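Side-chain contacts in HP0958 (Helicobacter pylori, PDB 3NA7), which probably acts in flagellar biogenesis, as a chaperone in flagellar export and in post-transcriptional gene regulation, and has a coiled-coil hairpin and a zinc-ribbon domain: residues Asn65-Thr68 and Leu69-Thr72; Ala74-Ala77 and Ser78-Lys82; Glu99-Ala102 and Lys103-Asn107; Asn110-Ile113 and Glu114-Asn118. All coordinates share one frame; numbering follows the deposited sequence.

Contact 1: residues Asn65-Thr68 and Leu69-Thr72; sequences NEQT and LQDT
Gln67 and Asp71 meet one turn apart on helix 24-85, the first long arm of the antiparallel coiled-coil hairpin. Their link is a weak hydrogen bond, Gln67 NE2 to Asp71 OD1 at 3.1 Å, bent to 126° at the hydrogen, with amide and carboxylate planes 61° apart. Gln67 gets there by a bend at chi2 (58°), which turns the amide so that NE2 leans toward the next turn. Both residues are polar and solvent-facing, as suits the outer side of a two-helix hairpin.

The two threonines turn their hydroxyls back onto the helix. Thr68 OG1 gives a hydrogen bond to Asn65 O at 3.0 Å, and the same oxygen takes Leu69 N, both arriving from one face of its peptide plane. Leu69 itself suits the inner side, where it packs on Asn110 of helix 91-171, while Asn65 touches Glu112, Ile113 and Leu116 there and gives its amide ND2 to Gln61 O.

Thr72 uses a different geometry, reaching four residues back. Its OG1 hydrogen-bonds to Thr68 O at 2.8 Å, from the face opposite to Thr72 N, whose own hydrogen bond to that oxygen is 2.7 Å long.

Contact 2: residues Ala74-Ala77 and Ser78-Lys82; sequences AKIA and SIQKK
Lys75 and Ile79 share one turn of helix 24-85 close to the closed end of the hairpin, and here the lysine's methylenes do the packing: its CE lies 3.8 Å from Ile79 CG1. A bend at chi2 (74°) swings the chain forward over the isoleucine, which is buried and also touches Glu98 and Glu99 of helix 91-171.

The backbone polar atoms are paired in regular helical order. Ser78, Ile79, Gln80 and Lys81 give their N-H groups to the carbonyl oxygens of Ala74, Lys75, Ile76 and Ala77, the bond from Ile79 N to Lys75 O being 2.8 Å long. Ala74 and Ala77, small and exposed, add no side-chain donors.

Among the side chains, Gln80 lies alongside Ile76, pointing the same way, with NE2 3.4 Å from Ile76 CG2. That methyl offers the amide nothing polar; its NE2 donates instead to Glu99 OE1 on the second helix. Ile76 packs on Ala102 of that helix, as a branched aliphatic residue should at an inner position. Ser78 OG receives a weak hydrogen bond from Lys82 NZ at 3.3 Å, and Lys81 NZ forms a salt bridge with Glu85.

Lys75 NZ and Lys82 NZ stand 4.9 Å apart, like charges on an exposed surface, which would probably disfavour closer approach. Ser78, Lys81 and Lys82 thus find polar partners along their own helix and Gln80 finds one across the hairpin, while Lys75 contributes methylene packing.

Contact 3: residues Glu99-Ala102 and Lys103-Asn107; sequences EDIA and KERSN
Ile101 and Arg105 run side by side and point the same way, one turn apart on helix 91-171, the returning arm of the hairpin. The arginine chain is extended from CG to NE, and its guanidinium comes past the isoleucine's CG2 methyl obliquely, with Arg105 CZ 3.8 Å from Ile101 CG2. With chi1 at -61°, Arg105 CG is placed beside its own backbone N and 3.3 Å from Ile101 O, so the aliphatic root of the arginine rests on the preceding turn and its charged end reaches outward. Arginine suits this exposed flank because its aliphatic stem can pack while the charged head stays at the surface.

Lys103 is turned differently. Its chain bends at chi3 and chi4 and its tip leads away from the preceding turn, leaving NZ 4.4 Å from Glu99 OE1, beyond salt-bridge range. That oxygen already has Gln80 of helix 24-85 as its partner, and the Glu99 side chain lies about 4 Å from a bound magnesium ion.

Further along, Glu104 and Asn107 are joined by a nearly straight hydrogen bond, ND2 to OE2 at 3.2 Å (160°); the donor comes from above the carboxylate plane, whereas the carboxylate oxygen lies close to the amide plane. Ala102 and Ser106 are the small residues of the inner side, and allow Ile76, Leu69 and Thr72 of the other arm to pack close.

The carboxylate of Glu99 thus has an amide donor, and nearby an ammonium group and a magnesium ion, which together would be expected to favour its charged form.

Contact 4: residues Asn110-Ile113 and Glu114-Asn118; sequences NREI and ENLQN
Glu112 lays its side chain obliquely across Leu116 one turn further along helix 91-171, its OE1 3.8 Å from the leucine's CG and its CG 4.0 Å from CD1. The bend at chi2 (70°) inclines the glutamate chain toward the next turn, bringing CG and OE1 against the leucine's branched end. Leucine suits the spot: it is buried and packs on Val62 of helix 24-85, with Glu112 lying over part of it at the border of the interface.

Ile113 and Gln117 are arranged otherwise, side by side and pointing the same way. Ile113 CG2, set anti to the backbone N by the usual helical rotamer of isoleucine (chi1 -61°), lies 3.9 Å from Gln117 NE2. The contact is van der Waals only: isoleucine belongs to the buried side, where it meets Asn65, and glutamine to the exposed flank, where its amide is at home in water.

Asn115 folds back on the turn before it, its CG 3.4 Å from Arg111 O, the oxygen that accepts Asn115 N at 2.9 Å. Arg111 itself reaches back two turns, where NH1 and Glu104 OE1 form a long, weak ion pair. The backbone bonds follow helical order, among them Gln117 N to Ile113 O at 2.9 Å.

Buried Ile113 and Leu116, three residues apart and flanked by Glu112 and Gln117, with Asn115 on the outer side, give the amphipathic spacing characteristic of a helix in an antiparallel coiled coil.

Contacts 1 and 2 follow one another on helix 24-85, contacts 3 and 4 on helix 91-171, and the two arms face each other across the hairpin. Contacts 1 and 2 are surface contacts, whereas 3 and 4 are partly buried. Across the interface contact 2 meets contact 3 through Ile76 and Ala102 and through the Gln80-Glu99 hydrogen bond near the magnesium ion. Contact 1 bridges contacts 3 and 4, with Thr72 on Ala102 and Asn65 on Ile113. Threonine hydroxyls returning to the backbone mark contact 1; long charged chains packed against isoleucines mark contacts 2 and 3, and in contact 4 a glutamate and a glutamine each lie against a buried aliphatic residue.

Contact 1: residues Asn65-Thr68 and Leu69-Thr72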
# COMPACT_ATOMS: atom_id res chain seq x y z
N ASN A 65 17.13 -4.66 35.72
CA ASN A 65 16.93 -3.83 36.90
C ASN A 65 16.68 -4.64 38.17
O ASN A 65 17.04 -4.20 39.27
CB ASN A 65 15.75 -2.86 36.68
CG ASN A 65 16.13 -1.65 35.83
OD1 ASN A 65 16.64 -0.66 36.35
ND2 ASN A 65 15.86 -1.73 34.54
N GLU A 66 16.04 -5.80 38.03
CA GLU A 66 15.69 -6.64 39.19
C GLU A 66 16.91 -7.33 39.80
O GLU A 66 16.97 -7.56 41.02
CB GLU A 66 14.61 -7.68 38.82
CG GLU A 66 13.25 -7.03 38.56
CD GLU A 66 12.03 -7.92 38.80
OE1 GLU A 66 11.95 -9.02 38.18
OE2 GLU A 66 11.14 -7.49 39.58
N GLN A 67 17.87 -7.65 38.93
CA GLN A 67 19.13 -8.25 39.33
C GLN A 67 19.95 -7.22 40.12
O GLN A 67 20.44 -7.52 41.21
CB GLN A 67 19.89 -8.76 38.10
CG GLN A 67 21.26 -9.33 38.39
CD GLN A 67 21.23 -10.49 39.38
OE1 GLN A 67 20.42 -11.41 39.24
NE2 GLN A 67 22.10 -10.44 40.37
N THR A 68 20.05 -5.99 39.60
CA THR A 68 20.81 -4.93 40.28
C THR A 68 20.16 -4.54 41.61
O THR A 68 20.85 -4.28 42.59
CB THR A 68 21.00 -3.69 39.39
OG1 THR A 68 19.76 -3.01 39.25
CG2 THR A 68 21.51 -4.08 38.00
N LEU A 69 18.83 -4.54 41.65
CA LEU A 69 18.10 -4.35 42.89
C LEU A 69 18.39 -5.46 43.92
O LEU A 69 18.54 -5.18 45.12
CB LEU A 69 16.61 -4.28 42.60
CG LEU A 69 15.61 -4.19 43.75
CD1 LEU A 69 15.81 -2.91 44.57
CD2 LEU A 69 14.23 -4.22 43.16
N GLN A 70 18.49 -6.70 43.45
CA GLN A 70 18.93 -7.82 44.28
C GLN A 70 20.35 -7.61 44.81
O GLN A 70 20.61 -7.85 45.99
CB GLN A 70 18.81 -9.16 43.51
CG GLN A 70 19.17 -10.42 44.36
CD GLN A 70 19.13 -11.74 43.58
OE1 GLN A 70 18.77 -11.79 42.40
NE2 GLN A 70 19.51 -12.83 44.25
N ASP A 71 21.25 -7.16 43.94
CA ASP A 71 22.63 -6.83 44.31
C ASP A 71 22.66 -5.71 45.35
O ASP A 71 23.36 -5.79 46.36
CB ASP A 71 23.42 -6.39 43.07
CG ASP A 71 23.70 -7.53 42.11
OD1 ASP A 71 23.63 -8.72 42.51
OD2 ASP A 71 24.01 -7.25 40.93
N THR A 72 21.87 -4.67 45.11
CA THR A 72 21.82 -3.51 45.99
C THR A 72 21.34 -3.88 47.39
O THR A 72 21.93 -3.46 48.37
CB THR A 72 20.98 -2.38 45.34
OG1 THR A 72 21.60 -2.04 44.11
CG2 THR A 72 20.93 -1.14 46.20

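Contact 2: residues Ala74-Ala77 and Ser78-Lys82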
# COMPACT_ATOMS: atom_id res chain seq x y z
N ALA A 74 21.41 -6.89 48.77
CA ALA A 74 22.48 -7.69 49.39
C ALA A 74 23.56 -6.78 49.98
O ALA A 74 24.09 -7.05 51.06
CB ALA A 74 23.10 -8.65 48.39
N LYS A 75 23.87 -5.69 49.28
CA LYS A 75 24.83 -4.72 49.80
C LYS A 75 24.29 -4.03 51.06
O LYS A 75 24.99 -3.90 52.08
CB LYS A 75 25.21 -3.71 48.71
CG LYS A 75 26.21 -2.65 49.14
CD LYS A 75 27.62 -3.20 49.26
CE LYS A 75 28.46 -2.31 50.16
NZ LYS A 75 29.62 -3.06 50.75
N ILE A 76 23.03 -3.64 51.03
CA ILE A 76 22.39 -3.08 52.23
C ILE A 76 22.54 -4.05 53.41
O ILE A 76 23.12 -3.67 54.45
CB ILE A 76 20.93 -2.67 51.97
CG1 ILE A 76 20.90 -1.52 50.92
CG2 ILE A 76 20.27 -2.21 53.26
CD1 ILE A 76 19.51 -1.15 50.35
N ALA A 77 22.06 -5.28 53.24
CA ALA A 77 22.24 -6.36 54.23
C ALA A 77 23.68 -6.46 54.74
O ALA A 77 23.94 -6.52 55.95
CB ALA A 77 21.78 -7.69 53.64
N SER A 78 24.63 -6.46 53.81
CA SER A 78 26.03 -6.55 54.19
C SER A 78 26.51 -5.33 55.01
O SER A 78 27.35 -5.48 55.90
CB SER A 78 26.91 -6.75 52.97
OG SER A 78 28.25 -6.44 53.32
N ILE A 79 26.00 -4.14 54.69
CA ILE A 79 26.37 -2.94 55.44
C ILE A 79 25.79 -2.97 56.85
O ILE A 79 26.46 -2.59 57.80
CB ILE A 79 25.90 -1.63 54.74
CG1 ILE A 79 26.68 -1.42 53.44
CG2 ILE A 79 26.08 -0.42 55.67
CD1 ILE A 79 26.08 -0.37 52.52
N GLN A 80 24.56 -3.42 56.97
CA GLN A 80 23.87 -3.51 58.25
C GLN A 80 24.53 -4.53 59.16
O GLN A 80 24.70 -4.27 60.36
CB GLN A 80 22.39 -3.85 58.04
CG GLN A 80 21.65 -2.70 57.37
CD GLN A 80 20.21 -3.00 57.05
OE1 GLN A 80 19.73 -4.12 57.18
NE2 GLN A 80 19.51 -1.97 56.61
N LYS A 81 24.92 -5.66 58.59
CA LYS A 81 25.63 -6.68 59.36
C LYS A 81 26.90 -6.07 59.95
O LYS A 81 27.18 -6.26 61.13
CB LYS A 81 25.94 -7.91 58.50
CG LYS A 81 26.44 -9.13 59.29
CD LYS A 81 26.39 -10.40 58.43
CE LYS A 81 27.02 -11.60 59.11
NZ LYS A 81 28.44 -11.33 59.49
N LYS A 82 27.64 -5.33 59.14
CA LYS A 82 28.85 -4.62 59.60
C LYS A 82 28.60 -3.63 60.72
O LYS A 82 29.46 -3.45 61.59
CB LYS A 82 29.55 -3.93 58.43
CG LYS A 82 30.63 -4.78 57.77
CD LYS A 82 30.79 -4.48 56.28
CE LYS A 82 31.83 -5.39 55.65
NZ LYS A 82 31.39 -5.89 54.30

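Contact 3: residues Glu99-Ala102 and Lys103-Asn107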
# COMPACT_ATOMS: atom_id res chain seq x y z
N GLU A 99 24.98 3.25 53.89
CA GLU A 99 23.69 2.60 53.79
C GLU A 99 22.69 3.52 53.10
O GLU A 99 21.93 3.07 52.25
CB GLU A 99 23.20 2.20 55.18
CG GLU A 99 21.91 1.41 55.19
CD GLU A 99 21.19 1.58 56.51
OE1 GLU A 99 20.10 1.00 56.68
OE2 GLU A 99 21.71 2.32 57.38
N ASP A 100 22.71 4.80 53.44
CA ASP A 100 21.79 5.76 52.79
C ASP A 100 21.93 5.89 51.27
O ASP A 100 20.93 6.02 50.58
CB ASP A 100 21.91 7.13 53.45
CG ASP A 100 21.08 7.25 54.71
OD1 ASP A 100 19.97 6.65 54.77
OD2 ASP A 100 21.53 7.95 55.63
N ILE A 101 23.16 5.86 50.77
CA ILE A 101 23.41 5.87 49.32
C ILE A 101 22.84 4.60 48.70
O ILE A 101 22.18 4.65 47.66
CB ILE A 101 24.95 6.03 48.99
CG1 ILE A 101 25.37 7.50 49.04
CG2 ILE A 101 25.30 5.48 47.63
CD1 ILE A 101 26.18 7.87 50.24
N ALA A 102 23.09 3.48 49.35
CA ALA A 102 22.62 2.19 48.86
C ALA A 102 21.09 2.11 48.86
O ALA A 102 20.52 1.57 47.93
CB ALA A 102 23.23 1.07 49.68
N LYS A 103 20.45 2.65 49.90
CA LYS A 103 18.98 2.80 49.95
C LYS A 103 18.44 3.62 48.79
O LYS A 103 17.43 3.25 48.19
CB LYS A 103 18.51 3.46 51.24
CG LYS A 103 17.97 2.50 52.31
CD LYS A 103 17.83 3.20 53.69
CE LYS A 103 16.56 2.76 54.43
NZ LYS A 103 16.32 1.28 54.36
N GLU A 104 19.10 4.73 48.48
CA GLU A 104 18.67 5.56 47.37
C GLU A 104 18.76 4.83 46.05
O GLU A 104 17.85 4.94 45.24
CB GLU A 104 19.41 6.91 47.30
CG GLU A 104 18.51 8.11 47.52
CD GLU A 104 17.27 8.16 46.61
OE1 GLU A 104 17.36 8.39 45.37
OE2 GLU A 104 16.16 7.99 47.15
N ARG A 105 19.83 4.06 45.84
CA ARG A 105 19.97 3.31 44.59
C ARG A 105 18.87 2.26 44.48
O ARG A 105 18.28 2.07 43.43
CB ARG A 105 21.37 2.70 44.45
CG ARG A 105 22.50 3.75 44.45
CD ARG A 105 23.86 3.18 44.07
NE ARG A 105 24.68 4.23 43.48
CZ ARG A 105 25.83 4.67 43.97
NH1 ARG A 105 26.36 4.14 45.07
NH2 ARG A 105 26.48 5.65 43.35
N SER A 106 18.55 1.63 45.61
CA SER A 106 17.45 0.68 45.62
C SER A 106 16.10 1.38 45.36
O SER A 106 15.24 0.82 44.66
CB SER A 106 17.47 -0.15 46.91
OG SER A 106 16.17 -0.57 47.25
N ASN A 107 15.91 2.60 45.87
CA ASN A 107 14.71 3.38 45.50
C ASN A 107 14.61 3.74 44.02
O ASN A 107 13.51 3.73 43.46
CB ASN A 107 14.56 4.67 46.31
CG ASN A 107 14.50 4.44 47.81
OD1 ASN A 107 14.23 3.33 48.26
ND2 ASN A 107 14.76 5.50 48.58

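Contact 4: residues Asn110-Ile113 and Glu114-Asn118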
# COMPACT_ATOMS: atom_id res chain seq x y z
N ASN A 110 13.59 0.47 42.10
CA ASN A 110 12.18 0.21 42.30
C ASN A 110 11.31 1.12 41.47
O ASN A 110 10.37 0.63 40.84
CB ASN A 110 11.77 0.26 43.78
CG ASN A 110 12.05 -1.04 44.48
OD1 ASN A 110 11.65 -2.10 44.01
ND2 ASN A 110 12.76 -0.98 45.60
N ARG A 111 11.61 2.42 41.45
CA ARG A 111 10.92 3.36 40.56
C ARG A 111 11.05 3.01 39.07
O ARG A 111 10.07 3.10 38.33
CB ARG A 111 11.34 4.82 40.78
CG ARG A 111 11.25 5.33 42.22
CD ARG A 111 11.37 6.88 42.33
NE ARG A 111 12.72 7.40 42.12
CZ ARG A 111 13.63 7.59 43.08
NH1 ARG A 111 14.83 8.08 42.78
NH2 ARG A 111 13.36 7.30 44.35
N GLU A 112 12.26 2.67 38.62
CA GLU A 112 12.49 2.33 37.22
C GLU A 112 11.69 1.07 36.82
O GLU A 112 11.05 1.05 35.79
CB GLU A 112 14.00 2.17 36.92
CG GLU A 112 14.36 1.61 35.51
CD GLU A 112 14.05 2.58 34.38
OE1 GLU A 112 14.16 2.21 33.19
OE2 GLU A 112 13.70 3.73 34.67
N ILE A 113 11.73 0.04 37.66
CA ILE A 113 10.93 -1.16 37.42
C ILE A 113 9.43 -0.86 37.36
O ILE A 113 8.75 -1.33 36.45
CB ILE A 113 11.21 -2.23 38.48
CG1 ILE A 113 12.68 -2.64 38.42
CG2 ILE A 113 10.24 -3.46 38.29
CD1 ILE A 113 13.15 -3.47 39.63
N GLU A 114 8.93 -0.08 38.32
CA GLU A 114 7.52 0.31 38.29
C GLU A 114 7.17 1.08 37.01
O GLU A 114 6.09 0.88 36.44
CB GLU A 114 7.16 1.12 39.52
CG GLU A 114 5.67 1.42 39.71
CD GLU A 114 5.39 2.16 41.01
OE1 GLU A 114 6.00 1.79 42.05
OE2 GLU A 114 4.54 3.09 41.00
N ASN A 115 8.08 1.94 36.56
CA ASN A 115 7.88 2.70 35.32
C ASN A 115 7.81 1.81 34.08
O ASN A 115 6.97 2.03 33.19
CB ASN A 115 8.97 3.76 35.13
CG ASN A 115 8.68 5.04 35.88
OD1 ASN A 115 7.52 5.34 36.20
ND2 ASN A 115 9.73 5.83 36.16
N LEU A 116 8.70 0.82 34.02
CA LEU A 116 8.75 -0.10 32.90
C LEU A 116 7.46 -0.93 32.87
O LEU A 116 6.83 -1.07 31.83
CB LEU A 116 9.99 -1.00 32.97
CG LEU A 116 11.37 -0.36 32.80
CD1 LEU A 116 12.49 -1.21 33.43
CD2 LEU A 116 11.68 -0.02 31.34
N GLN A 117 7.09 -1.48 34.03
CA GLN A 117 5.85 -2.23 34.17
C GLN A 117 4.64 -1.42 33.73
O GLN A 117 3.75 -1.97 33.07
CB GLN A 117 5.70 -2.80 35.58
CG GLN A 117 6.31 -4.18 35.65
CD GLN A 117 6.69 -4.63 37.03
OE1 GLN A 117 6.38 -3.97 38.02
NE2 GLN A 117 7.36 -5.78 37.12
N ASN A 118 4.61 -0.13 34.06
CA ASN A 118 3.55 0.75 33.57
C ASN A 118 3.51 0.87 32.05
O ASN A 118 2.44 0.88 31.47
CB ASN A 118 3.57 2.15 34.22
CG ASN A 118 3.04 2.14 35.65
OD1 ASN A 118 2.40 1.17 36.08
ND2 ASN A 118 3.31 3.21 36.41